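Local coordinates for membrane-associated lipoprotein (Ureaplasma parvum, PDB 3K63) that is of unknown function but probably acts at the cell membrane, and is represented here by its lipoprotein-17 domain, a small alpha-beta fold, at residues 33-38 with 110-115; 61-66 with 79-84. All blocks are in the same frame, centred on the assembly; numbering follows the deposited sequence.

Contact 1. Residues 33-38 with 110-115; sequences LPSQIY and VDENGT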
ATOM      1  N   LEU A  33      -1.068  -1.966 -11.750  1.00 41.87           N
ATOM      2  CA  LEU A  33      -1.973  -3.028 -11.344  1.00 45.02           C
ATOM      3  C   LEU A  33      -1.550  -3.522  -9.959  1.00 44.12           C
ATOM      4  O   LEU A  33      -0.359  -3.532  -9.633  1.00 41.21           O
ATOM      5  CB  LEU A  33      -1.890  -4.189 -12.329  1.00 47.40           C
ATOM      6  CG  LEU A  33      -2.547  -4.027 -13.701  1.00 49.67           C
ATOM      7  CD1 LEU A  33      -1.968  -5.059 -14.666  1.00 44.38           C
ATOM      8  CD2 LEU A  33      -4.072  -4.171 -13.577  1.00 43.22           C
ATOM      9  N   PRO A  34      -2.517  -3.900  -9.115  1.00 42.85           N
ATOM     10  CA  PRO A  34      -2.100  -4.378  -7.802  1.00 44.60           C
ATOM     11  C   PRO A  34      -1.046  -5.469  -7.916  1.00 44.38           C
ATOM     12  O   PRO A  34      -0.083  -5.476  -7.149  1.00 44.18           O
ATOM     13  CB  PRO A  34      -3.400  -4.874  -7.189  1.00 44.53           C
ATOM     14  CG  PRO A  34      -4.369  -3.821  -7.670  1.00 45.40           C
ATOM     15  CD  PRO A  34      -3.962  -3.609  -9.135  1.00 43.35           C
ATOM     16  N   SER A  35      -1.203  -6.369  -8.890  1.00 46.01           N
ATOM     17  CA  SER A  35      -0.258  -7.470  -9.071  1.00 39.87           C
ATOM     18  C   SER A  35       1.161  -6.995  -9.355  1.00 40.97           C
ATOM     19  O   SER A  35       2.112  -7.605  -8.883  1.00 43.10           O
ATOM     20  CB  SER A  35      -0.747  -8.427 -10.170  1.00 39.67           C
ATOM     21  OG  SER A  35      -0.856  -7.780 -11.426  1.00 45.05           O
ATOM     22  N   GLN A  36       1.312  -5.916 -10.114  1.00 41.61           N
ATOM     23  CA  GLN A  36       2.640  -5.371 -10.403  1.00 40.03           C
ATOM     24  C   GLN A  36       3.320  -4.912  -9.104  1.00 38.33           C
ATOM     25  O   GLN A  36       4.499  -5.179  -8.877  1.00 37.11           O
ATOM     26  CB  GLN A  36       2.544  -4.171 -11.357  1.00 43.22           C
ATOM     27  CG  GLN A  36       2.047  -4.490 -12.763  1.00 39.45           C
ATOM     28  CD  GLN A  36       1.827  -3.238 -13.577  1.00 40.31           C
ATOM     29  OE1 GLN A  36       0.794  -2.564 -13.452  1.00 44.34           O
ATOM     30  NE2 GLN A  36       2.814  -2.899 -14.397  1.00 42.22           N
ATOM     31  N   ILE A  37       2.568  -4.217  -8.256  1.00 37.89           N
ATOM     32  CA  ILE A  37       3.109  -3.718  -6.994  1.00 38.20           C
ATOM     33  C   ILE A  37       3.498  -4.869  -6.061  1.00 35.61           C
ATOM     34  O   ILE A  37       4.563  -4.861  -5.448  1.00 34.95           O
ATOM     35  CB  ILE A  37       2.083  -2.777  -6.301  1.00 41.80           C
ATOM     36  CG1 ILE A  37       1.948  -1.485  -7.122  1.00 38.90           C
ATOM     37  CG2 ILE A  37       2.527  -2.476  -4.864  1.00 34.31           C
ATOM     38  CD1 ILE A  37       0.782  -0.579  -6.713  1.00 43.25           C
ATOM     39  N   TYR A  38       2.623  -5.862  -5.975  1.00 39.13           N
ATOM     40  CA  TYR A  38       2.839  -7.037  -5.144  1.00 36.05           C
ATOM     41  C   TYR A  38       4.108  -7.823  -5.532  1.00 39.63           C
ATOM     42  O   TYR A  38       4.786  -8.387  -4.680  1.00 35.13           O
ATOM     43  CB  TYR A  38       1.627  -7.947  -5.279  1.00 37.64           C
ATOM     44  CG  TYR A  38       1.736  -9.275  -4.558  1.00 37.05           C
ATOM     45  CD1 TYR A  38       1.344  -9.402  -3.231  1.00 37.53           C
ATOM     46  CD2 TYR A  38       2.213 -10.401  -5.212  1.00 35.55           C
ATOM     47  CE1 TYR A  38       1.420 -10.629  -2.575  1.00 41.78           C
ATOM     48  CE2 TYR A  38       2.295 -11.624  -4.573  1.00 38.70           C
ATOM     49  CZ  TYR A  38       1.899 -11.738  -3.253  1.00 43.32           C
ATOM     50  OH  TYR A  38       1.984 -12.956  -2.597  1.00 52.59           O
ATOM     51  N   VAL A 110      -6.834  -9.838 -15.428  1.00 56.41           N
ATOM     52  CA  VAL A 110      -5.627 -10.346 -16.071  1.00 56.37           C
ATOM     53  C   VAL A 110      -4.448  -9.476 -15.629  1.00 54.97           C
ATOM     54  O   VAL A 110      -4.614  -8.274 -15.472  1.00 53.65           O
ATOM     55  CB  VAL A 110      -5.788 -10.321 -17.619  1.00 55.87           C
ATOM     56  CG1 VAL A 110      -6.323  -8.971 -18.051  1.00 62.14           C
ATOM     57  CG2 VAL A 110      -4.460 -10.614 -18.304  1.00 56.94           C
ATOM     58  N   ASP A 111      -3.270 -10.066 -15.416  1.00 53.60           N
ATOM     59  CA  ASP A 111      -2.109  -9.287 -14.972  1.00 53.51           C
ATOM     60  C   ASP A 111      -1.225  -8.753 -16.101  1.00 51.15           C
ATOM     61  O   ASP A 111      -1.456  -9.042 -17.277  1.00 53.63           O
ATOM     62  CB  ASP A 111      -1.250 -10.096 -13.985  1.00 50.46           C
ATOM     63  CG  ASP A 111      -0.534 -11.267 -14.645  1.00 57.19           C
ATOM     64  OD1 ASP A 111      -0.599 -11.395 -15.890  1.00 57.38           O
ATOM     65  OD2 ASP A 111       0.109 -12.061 -13.914  1.00 57.66           O
ATOM     66  N   GLU A 112      -0.204  -7.988 -15.712  1.00 49.89           N
ATOM     67  CA  GLU A 112       0.733  -7.356 -16.639  1.00 54.04           C
ATOM     68  C   GLU A 112       1.434  -8.314 -17.608  1.00 57.53           C
ATOM     69  O   GLU A 112       2.060  -7.879 -18.574  1.00 53.78           O
ATOM     70  CB  GLU A 112       1.799  -6.576 -15.860  1.00 49.50           C
ATOM     71  CG  GLU A 112       2.760  -7.476 -15.102  1.00 48.34           C
ATOM     72  CD  GLU A 112       2.250  -7.841 -13.721  1.00 49.75           C
ATOM     73  OE1 GLU A 112       1.016  -7.884 -13.528  1.00 49.73           O
ATOM     74  OE2 GLU A 112       3.082  -8.094 -12.825  1.00 52.42           O
ATOM     75  N   ASN A 113       1.356  -9.610 -17.334  1.00 56.42           N
ATOM     76  CA  ASN A 113       1.994 -10.594 -18.195  1.00 55.84           C
ATOM     77  C   ASN A 113       0.946 -11.447 -18.899  1.00 60.03           C
ATOM     78  O   ASN A 113       1.208 -12.580 -19.291  1.00 67.10           O
ATOM     79  CB  ASN A 113       2.973 -11.447 -17.367  1.00 57.67           C
ATOM     80  CG  ASN A 113       4.289 -10.726 -17.114  1.00 59.87           C
ATOM     81  OD1 ASN A 113       4.869 -10.801 -16.028  1.00 60.46           O
ATOM     82  ND2 ASN A 113       4.772 -10.024 -18.139  1.00 61.50           N
ATOM     83  N   GLY A 114      -0.253 -10.889 -19.041  1.00 57.67           N
ATOM     84  CA  GLY A 114      -1.335 -11.587 -19.714  1.00 56.61           C
ATOM     85  C   GLY A 114      -2.036 -12.743 -19.025  1.00 58.87           C
ATOM     86  O   GLY A 114      -2.969 -13.304 -19.581  1.00 62.39           O
ATOM     87  N   THR A 115      -1.601 -13.120 -17.831  1.00 58.43           N
ATOM     88  CA  THR A 115      -2.240 -14.236 -17.130  1.00 56.48           C
ATOM     89  C   THR A 115      -3.713 -13.967 -16.797  1.00 58.48           C
ATOM     90  O   THR A 115      -4.058 -12.868 -16.383  1.00 59.11           O
ATOM     91  CB  THR A 115      -1.499 -14.559 -15.830  1.00 54.41           C
ATOM     92  OG1 THR A 115      -0.147 -14.907 -16.136  1.00 58.96           O
ATOM     93  CG2 THR A 115      -2.164 -15.719 -15.097  1.00 55.98           C
TER
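Ser35 and Glu112 join the first turn of helix 34-40 to the loop 110-115 through one side-chain hydrogen bond. The serine hydroxyl OG donates to Glu112 OE1 at 2.8 Å and meets it on the syn lone pair, the side of the other carboxylate oxygen. A chi1 of 61° sets OG between the backbone N and the carbonyl carbon of Ser35, and the short side chain lets the loop come close: Asp111 CB lies 3.5 Å from the same OG. Beside this bond, Gln36 and Glu112 run past each other in opposite directions, with Gln36 CG against Glu112 CD at 3.5 Å and the amide and carboxylate planes 45° apart. Glu112 bends at chi2, which folds its carboxylate back over the aliphatic part of Gln36. Leu33 sends CD1 against the loop backbone, 3.6 Å from Glu112 N, its methyl packing on the peptide between Asp111 and Glu112.

Both sides are braced from within. At the N-cap position, Leu33 N donates to Gln36 OE1 (2.6 Å, 170°), so the glutamine's amide is tied down while its CG remains against Glu112. In the loop, Asp111 OD1 accepts from Asn113 N, forming an Asx turn, and from Thr115 N; the two donors approach from opposite faces of the carboxylate. The type I turn from Asp111 to Gly114 is closed by Gly114 N to Asp111 O, and the glycine suits the positive phi at its last position.

Helix 70-76 flanks the junction, with Asn74 ND2 hydrogen-bonded to Ser35 OG and the Asn74 side chain also touching Leu33 and Asp111, while Pro34 and Ile37 of helix 34-40 pack on Leu79 of strand 79-87.

Contact 2. Residues 61-66 with 79-84; sequences INFLYP and LKLSLM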
ATOM      1  N   ILE A  61       5.141  -2.668   5.309  1.00 32.96           N
ATOM      2  CA  ILE A  61       6.024  -3.828   5.339  1.00 33.99           C
ATOM      3  C   ILE A  61       5.613  -4.927   4.340  1.00 33.02           C
ATOM      4  O   ILE A  61       6.458  -5.737   3.931  1.00 29.53           O
ATOM      5  CB  ILE A  61       6.152  -4.380   6.797  1.00 37.08           C
ATOM      6  CG1 ILE A  61       4.830  -4.973   7.282  1.00 37.40           C
ATOM      7  CG2 ILE A  61       6.562  -3.254   7.726  1.00 32.88           C
ATOM      8  CD1 ILE A  61       4.913  -5.537   8.734  1.00 30.88           C
ATOM      9  N   ASN A  62       4.336  -4.921   3.933  1.00 37.16           N
ATOM     10  CA  ASN A  62       3.812  -5.901   2.964  1.00 38.33           C
ATOM     11  C   ASN A  62       2.616  -5.396   2.187  1.00 33.44           C
ATOM     12  O   ASN A  62       1.812  -4.630   2.706  1.00 36.06           O
ATOM     13  CB  ASN A  62       3.368  -7.200   3.638  1.00 34.44           C
ATOM     14  CG  ASN A  62       4.520  -7.965   4.241  1.00 36.01           C
ATOM     15  OD1 ASN A  62       4.728  -7.932   5.454  1.00 40.73           O
ATOM     16  ND2 ASN A  62       5.295  -8.644   3.397  1.00 33.62           N
ATOM     17  N   PHE A  63       2.517  -5.811   0.934  1.00 33.03           N
ATOM     18  CA  PHE A  63       1.376  -5.472   0.106  1.00 37.92           C
ATOM     19  C   PHE A  63       0.679  -6.835  -0.053  1.00 41.40           C
ATOM     20  O   PHE A  63       1.312  -7.838  -0.393  1.00 34.57           O
ATOM     21  CB  PHE A  63       1.826  -4.954  -1.253  1.00 35.88           C
ATOM     22  CG  PHE A  63       2.249  -3.508  -1.255  1.00 34.79           C
ATOM     23  CD1 PHE A  63       1.306  -2.493  -1.174  1.00 37.20           C
ATOM     24  CD2 PHE A  63       3.594  -3.159  -1.347  1.00 31.71           C
ATOM     25  CE1 PHE A  63       1.700  -1.159  -1.191  1.00 38.41           C
ATOM     26  CE2 PHE A  63       3.986  -1.835  -1.363  1.00 32.05           C
ATOM     27  CZ  PHE A  63       3.041  -0.836  -1.282  1.00 32.32           C
ATOM     28  N   LEU A  64      -0.619  -6.877   0.206  1.00 42.04           N
ATOM     29  CA  LEU A  64      -1.359  -8.122   0.084  1.00 39.83           C
ATOM     30  C   LEU A  64      -2.624  -7.920  -0.719  1.00 41.14           C
ATOM     31  O   LEU A  64      -3.188  -6.831  -0.724  1.00 43.60           O
ATOM     32  CB  LEU A  64      -1.729  -8.635   1.464  1.00 41.49           C
ATOM     33  CG  LEU A  64      -0.589  -8.959   2.430  1.00 43.03           C
ATOM     34  CD1 LEU A  64      -1.139  -9.164   3.842  1.00 45.75           C
ATOM     35  CD2 LEU A  64       0.159 -10.186   1.938  1.00 40.72           C
ATOM     36  N   TYR A  65      -3.064  -8.968  -1.405  1.00 44.21           N
ATOM     37  CA  TYR A  65      -4.296  -8.903  -2.182  1.00 43.51           C
ATOM     38  C   TYR A  65      -5.393  -8.980  -1.134  1.00 40.91           C
ATOM     39  O   TYR A  65      -5.314  -9.782  -0.193  1.00 43.22           O
ATOM     40  CB  TYR A  65      -4.401 -10.095  -3.127  1.00 44.43           C
ATOM     41  CG  TYR A  65      -3.322 -10.105  -4.191  1.00 41.14           C
ATOM     42  CD1 TYR A  65      -3.057  -8.963  -4.959  1.00 42.32           C
ATOM     43  CD2 TYR A  65      -2.580 -11.256  -4.459  1.00 36.73           C
ATOM     44  CE1 TYR A  65      -2.084  -8.970  -5.970  1.00 38.42           C
ATOM     45  CE2 TYR A  65      -1.603 -11.263  -5.471  1.00 35.23           C
ATOM     46  CZ  TYR A  65      -1.373 -10.118  -6.221  1.00 34.46           C
ATOM     47  OH  TYR A  65      -0.470 -10.133  -7.258  1.00 38.89           O
ATOM     48  N   PRO A  66      -6.432  -8.153  -1.265  1.00 43.58           N
ATOM     49  CA  PRO A  66      -7.497  -8.203  -0.264  1.00 46.74           C
ATOM     50  C   PRO A  66      -8.057  -9.600  -0.029  1.00 51.59           C
ATOM     51  O   PRO A  66      -8.270 -10.000   1.120  1.00 50.31           O
ATOM     52  CB  PRO A  66      -8.531  -7.239  -0.823  1.00 46.19           C
ATOM     53  CG  PRO A  66      -7.652  -6.219  -1.536  1.00 45.20           C
ATOM     54  CD  PRO A  66      -6.713  -7.129  -2.281  1.00 43.94           C
ATOM     55  N   LEU A  79      -5.596  -2.968  -2.953  1.00 44.86           N
ATOM     56  CA  LEU A  79      -4.493  -3.627  -2.263  1.00 44.53           C
ATOM     57  C   LEU A  79      -4.713  -3.471  -0.771  1.00 47.00           C
ATOM     58  O   LEU A  79      -5.401  -2.551  -0.320  1.00 48.86           O
ATOM     59  CB  LEU A  79      -3.147  -2.999  -2.630  1.00 44.35           C
ATOM     60  CG  LEU A  79      -2.428  -3.385  -3.924  1.00 45.56           C
ATOM     61  CD1 LEU A  79      -1.337  -2.355  -4.186  1.00 43.95           C
ATOM     62  CD2 LEU A  79      -1.835  -4.780  -3.830  1.00 41.47           C
ATOM     63  N   LYS A  80      -4.141  -4.387  -0.007  1.00 46.13           N
ATOM     64  CA  LYS A  80      -4.241  -4.364   1.437  1.00 45.57           C
ATOM     65  C   LYS A  80      -2.820  -4.024   1.872  1.00 47.86           C
ATOM     66  O   LYS A  80      -1.883  -4.793   1.647  1.00 44.49           O
ATOM     67  CB  LYS A  80      -4.653  -5.753   1.922  1.00 43.13           C
ATOM     68  CG  LYS A  80      -4.961  -5.846   3.412  1.00 53.54           C
ATOM     69  CD  LYS A  80      -5.555  -7.206   3.861  1.00 57.07           C
ATOM     70  CE  LYS A  80      -7.000  -7.362   3.387  1.00 60.37           C
ATOM     71  NZ  LYS A  80      -7.642  -8.635   3.852  1.00 54.13           N
ATOM     72  N   LEU A  81      -2.654  -2.848   2.458  1.00 50.67           N
ATOM     73  CA  LEU A  81      -1.345  -2.401   2.919  1.00 44.61           C
ATOM     74  C   LEU A  81      -1.083  -2.798   4.366  1.00 44.28           C
ATOM     75  O   LEU A  81      -1.783  -2.367   5.285  1.00 44.57           O
ATOM     76  CB  LEU A  81      -1.231  -0.887   2.798  1.00 44.16           C
ATOM     77  CG  LEU A  81      -0.679  -0.310   1.501  1.00 43.54           C
ATOM     78  CD1 LEU A  81      -1.615  -0.635   0.361  1.00 43.17           C
ATOM     79  CD2 LEU A  81      -0.498   1.209   1.655  1.00 42.21           C
ATOM     80  N   SER A  82      -0.073  -3.624   4.576  1.00 42.66           N
ATOM     81  CA  SER A  82       0.258  -4.049   5.920  1.00 40.52           C
ATOM     82  C   SER A  82       1.236  -2.987   6.422  1.00 42.27           C
ATOM     83  O   SER A  82       2.334  -2.850   5.883  1.00 41.26           O
ATOM     84  CB  SER A  82       0.910  -5.426   5.876  1.00 35.52           C
ATOM     85  OG  SER A  82       1.146  -5.936   7.171  1.00 35.42           O
ATOM     86  N   LEU A  83       0.831  -2.242   7.452  1.00 43.81           N
ATOM     87  CA  LEU A  83       1.639  -1.159   7.999  1.00 38.29           C
ATOM     88  C   LEU A  83       2.276  -1.383   9.348  1.00 43.43           C
ATOM     89  O   LEU A  83       1.772  -2.141  10.182  1.00 45.40           O
ATOM     90  CB  LEU A  83       0.790   0.092   8.115  1.00 40.44           C
ATOM     91  CG  LEU A  83       0.002   0.527   6.890  1.00 44.41           C
ATOM     92  CD1 LEU A  83      -1.048   1.557   7.310  1.00 47.19           C
ATOM     93  CD2 LEU A  83       0.960   1.094   5.859  1.00 44.25           C
HETATM   94  N   MSE A  84       3.404  -0.717   9.557  1.00 43.69           N
HETATM   95  CA  MSE A  84       4.073  -0.770  10.840  1.00 43.27           C
HETATM   96  C   MSE A  84       4.080   0.688  11.274  1.00 46.71           C
HETATM   97  O   MSE A  84       4.624   1.544  10.577  1.00 47.29           O
HETATM   98  CB  MSE A  84       5.501  -1.277  10.716  1.00 40.37           C
HETATM   99  CG  MSE A  84       6.201  -1.366  12.043  1.00 45.15           C
HETATM  100 SE   MSE A  84       7.941  -2.173  11.976  1.00 64.23          SE
HETATM  101  CE  MSE A  84       8.795  -0.793  10.910  1.00 52.18           C
TER
HETATM  102  O   HOH W   1       2.483  -8.324   7.575  1.00 40.68           O
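Backbone hydrogen bonds pair Asn62 with Ser82 and Leu64 with Lys80 in an antiparallel arrangement, the strand axes 4.8 Å apart at closest approach. Lys80 N reaches Leu64 O at 2.7 Å, and Leu64 N returns a bond to Lys80 O. Ser82 N donates to Asn62 O at 2.8 Å. Ile61 N bonds Ser82 O at 2.9 Å, and Asn62 N weakly bonds that same oxygen; with Ile61 and Asn62 both facing Ser82, this is a classic beta bulge.

Apolar contacts fill the face bearing Phe63, Leu79 and Leu81. The Phe63 and Leu81 side chains lie side by side, pointing the same way, with Phe63 CE1 3.7 Å from Leu81 CG; Leu79 CD1 touches Phe63 CD1. Near the bulge, the Ile61 and selenomethionine Met84 side chains cross at about a right angle, Ile61 CG2 touching Met84 CB.

The reverse face is mostly polar but also carries Leu64, whose CB rests by Lys80 CB. Lys80 bends at chi3 (-72°) to bring NZ to Pro66 O, 3.1 Å away in the carbonyl plane. A water links Asn62 OD1 with Ser82 OG, while Asn62 ND2 bonds Tyr41 OH.

Helix 34-40 covers the apolar face through Ile37, and strand 93-100 hydrogen-bonds to the far edge of strand 79-87.

In the fold
Contact 1 fastens a loop beyond the last strand to the start of helix 34-40, whereas contact 2 belongs to the three-stranded sheet whose middle strand is 79-87. Their centres are 16 Å apart, with contact 2 about 5 Å and contact 1 about 15 Å from the centre of the chain. The helix bridges them: Pro34 CB packs on Leu79 CD2 at 3.7 Å, Tyr38 CD1 lies 3.2 Å from Phe63 O, and the rings of Tyr38 and Tyr65 stack. In sequence, both strands of contact 2 fall between the segments of contact 1, so the more peripheral junction brings together chain regions on either side of this strand pair in the sequence.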